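Side-chain contact in precorrin-2 dehydrogenase (Bacillus megaterium, PDB 3DFZ), which catalyses the NAD-dependent dehydrogenation of precorrin-2 to sirohydrochlorin, a precursor of both siroheme and, by the anaerobic route, adenosylcobalamin: residues Thr198-Asp203 / Arg213-Gln218. Residues are numbered along the deposited sequence; the frame is centred on the assembly and turned at random.
Sequences TEIIDD and REFLQQ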
loop_
_atom_site.group_PDB
_atom_site.type_symbol
_atom_site.label_atom_id
_atom_site.label_comp_id
_atom_site.label_asym_id
_atom_site.label_seq_id
_atom_site.Cartn_x
_atom_site.Cartn_y
_atom_site.Cartn_z
ATOM N N THR B 198 -11.178 23.091 0.860
ATOM C CA THR B 198 -11.729 22.594 2.137
ATOM C C THR B 198 -13.250 22.625 2.139
ATOM O O THR B 198 -13.907 21.688 2.607
ATOM C CB THR B 198 -11.250 23.463 3.333
ATOM O OG1 THR B 198 -9.835 23.592 3.268
ATOM C CG2 THR B 198 -11.608 22.829 4.668
ATOM N N GLU B 199 -13.778 23.733 1.622
ATOM C CA GLU B 199 -15.194 24.099 1.643
ATOM C C GLU B 199 -16.099 22.979 1.091
ATOM O O GLU B 199 -17.195 22.731 1.593
ATOM C CB GLU B 199 -15.365 25.384 0.813
ATOM C CG GLU B 199 -16.737 26.030 0.877
ATOM C CD GLU B 199 -16.701 27.526 0.595
ATOM O OE1 GLU B 199 -16.525 27.900 -0.596
ATOM O OE2 GLU B 199 -16.853 28.331 1.566
ATOM N N ILE B 200 -15.582 22.280 0.092
ATOM C CA ILE B 200 -16.349 21.385 -0.737
ATOM C C ILE B 200 -16.306 19.949 -0.232
ATOM O O ILE B 200 -16.734 19.052 -0.932
ATOM C CB ILE B 200 -15.864 21.467 -2.240
ATOM C CG1 ILE B 200 -14.381 21.142 -2.361
ATOM C CG2 ILE B 200 -16.174 22.830 -2.801
ATOM C CD1 ILE B 200 -13.816 21.112 -3.854
ATOM N N ILE B 201 -15.749 19.748 0.968
ATOM C CA ILE B 201 -15.737 18.445 1.623
ATOM C C ILE B 201 -16.824 18.354 2.711
ATOM O O ILE B 201 -16.574 18.661 3.869
ATOM C CB ILE B 201 -14.340 18.118 2.245
ATOM C CG1 ILE B 201 -13.199 18.272 1.218
ATOM C CG2 ILE B 201 -14.313 16.728 2.880
ATOM C CD1 ILE B 201 -13.399 17.568 -0.135
ATOM N N ASP B 202 -18.031 17.967 2.311
ATOM C CA ASP B 202 -19.075 17.475 3.217
ATOM C C ASP B 202 -20.108 16.596 2.460
ATOM O O ASP B 202 -20.026 16.463 1.254
ATOM C CB ASP B 202 -19.749 18.613 3.995
ATOM C CG ASP B 202 -20.530 19.567 3.112
ATOM O OD1 ASP B 202 -21.232 19.137 2.185
ATOM O OD2 ASP B 202 -20.465 20.783 3.374
ATOM N N ASP B 203 -21.083 16.029 3.182
ATOM C CA ASP B 203 -22.114 15.150 2.591
ATOM C C ASP B 203 -23.008 15.844 1.565
ATOM O O ASP B 203 -23.430 15.231 0.568
ATOM C CB ASP B 203 -22.973 14.512 3.698
ATOM C CG ASP B 203 -22.209 13.487 4.532
ATOM O OD1 ASP B 203 -21.301 12.824 3.984
ATOM O OD2 ASP B 203 -22.548 13.303 5.727
ATOM N N ARG B 213 -22.847 22.471 -8.812
ATOM C CA ARG B 213 -22.918 23.369 -9.962
ATOM C C ARG B 213 -22.776 24.837 -9.654
ATOM O O ARG B 213 -22.085 25.545 -10.369
ATOM C CB ARG B 213 -24.197 23.127 -10.755
ATOM C CG ARG B 213 -24.225 21.760 -11.382
ATOM C CD ARG B 213 -25.636 21.339 -11.712
ATOM N NE ARG B 213 -25.643 19.981 -12.264
ATOM C CZ ARG B 213 -26.635 19.480 -12.992
ATOM N NH1 ARG B 213 -27.740 20.200 -13.227
ATOM N NH2 ARG B 213 -26.529 18.259 -13.460
ATOM N N GLU B 214 -23.429 25.296 -8.593
ATOM C CA GLU B 214 -23.291 26.683 -8.128
ATOM C C GLU B 214 -21.880 27.025 -7.640
ATOM O O GLU B 214 -21.486 28.182 -7.700
ATOM C CB GLU B 214 -24.303 26.999 -7.018
ATOM C CG GLU B 214 -25.742 26.876 -7.456
ATOM C CD GLU B 214 -26.761 27.342 -6.426
ATOM O OE1 GLU B 214 -26.465 27.410 -5.188
ATOM O OE2 GLU B 214 -27.877 27.650 -6.886
ATOM N N PHE B 215 -21.159 26.035 -7.111
ATOM C CA PHE B 215 -19.771 26.232 -6.697
ATOM C C PHE B 215 -18.838 26.337 -7.906
ATOM O O PHE B 215 -17.935 27.183 -7.916
ATOM C CB PHE B 215 -19.270 25.109 -5.790
ATOM C CG PHE B 215 -17.865 25.325 -5.311
ATOM C CD1 PHE B 215 -17.604 26.217 -4.263
ATOM C CD2 PHE B 215 -16.793 24.683 -5.933
ATOM C CE1 PHE B 215 -16.285 26.436 -3.828
ATOM C CE2 PHE B 215 -15.496 24.896 -5.512
ATOM C CZ PHE B 215 -15.236 25.781 -4.459
ATOM N N LEU B 216 -19.071 25.487 -8.915
ATOM C CA LEU B 216 -18.350 25.569 -10.191
ATOM C C LEU B 216 -18.509 26.948 -10.810
ATOM O O LEU B 216 -17.516 27.541 -11.232
ATOM C CB LEU B 216 -18.815 24.497 -11.198
ATOM C CG LEU B 216 -18.466 23.063 -10.820
ATOM C CD1 LEU B 216 -19.296 22.058 -11.616
ATOM C CD2 LEU B 216 -16.943 22.802 -10.964
ATOM N N GLN B 217 -19.751 27.448 -10.855
ATOM C CA GLN B 217 -20.049 28.785 -11.364
ATOM C C GLN B 217 -19.320 29.858 -10.554
ATOM O O GLN B 217 -18.843 30.841 -11.106
ATOM C CB GLN B 217 -21.561 29.081 -11.299
ATOM C CG GLN B 217 -22.472 28.195 -12.155
ATOM C CD GLN B 217 -23.938 28.660 -12.124
ATOM O OE1 GLN B 217 -24.283 29.700 -12.705
ATOM N NE2 GLN B 217 -24.799 27.896 -11.429
ATOM N N GLN B 218 -19.270 29.671 -9.238
ATOM C CA GLN B 218 -18.647 30.624 -8.331
ATOM C C GLN B 218 -17.142 30.802 -8.575
ATOM O O GLN B 218 -16.650 31.929 -8.639
ATOM C CB GLN B 218 -18.903 30.214 -6.885
ATOM C CG GLN B 218 -17.980 30.870 -5.873
ATOM C CD GLN B 218 -18.260 30.409 -4.473
ATOM O OE1 GLN B 218 -19.311 29.813 -4.209
ATOM N NE2 GLN B 218 -17.327 30.696 -3.547
#
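Ile-200 and Phe-215 illustrate a methyl group packed over the face of an aromatic ring. The branch methyl CG2 of Ile-200 stands over the middle of the Phe-215 face, 3.5 Å from the ring centroid and 12° off the normal, a CH-pi contact in which CG2 meets ring atoms CE2 and CZ at nearly equal distance. The two side chains cross at about a right angle. With CG1 of Ile-200 in the hindered place between N and C (chi1 58°), CG2 lies anti to the carbonyl carbon and is the branch turned to the ring. Phe-215, its CG anti to the backbone N (chi1 -178°), reaches out from helix 209-218 to slide its ring beneath that methyl.

The ring is met by a different chemistry at its rim. Glu-199 extends its chain until OE1 lies near the ring plane, 3.6 Å from Phe-215 CE1, with the carboxylate plane almost perpendicular to the ring. Gln-218, one helical turn further on, approaches the same oxygen from the opposite direction; its NE2 stops 4.1 Å from Glu-199 OE1, too far for a hydrogen bond.

Farther out, the carbonyl O of Ile-200 accepts a hydrogen bond from the hydroxyl of Tyr-172. Both Ile-200 and Phe-215 also rest on Cys-179 of helix 168-184, and Tyr-205 of helix 203-207 touches Glu-199, Ile-200 and Phe-215 alike. The contact thus brings residues 199-200 and helix 209-218 together with helices 168-184 and 203-207, within the SirC C-terminal domain and away from the residues thought, by similarity, to bind NAD(+).

Cohesion here is chiefly apolar, with a buried face and a polar border: the ring's electron-rich face receives a methyl, while its weakly positive edge probably gains modest electrostatic stabilisation from the exposed glutamate's carboxylate.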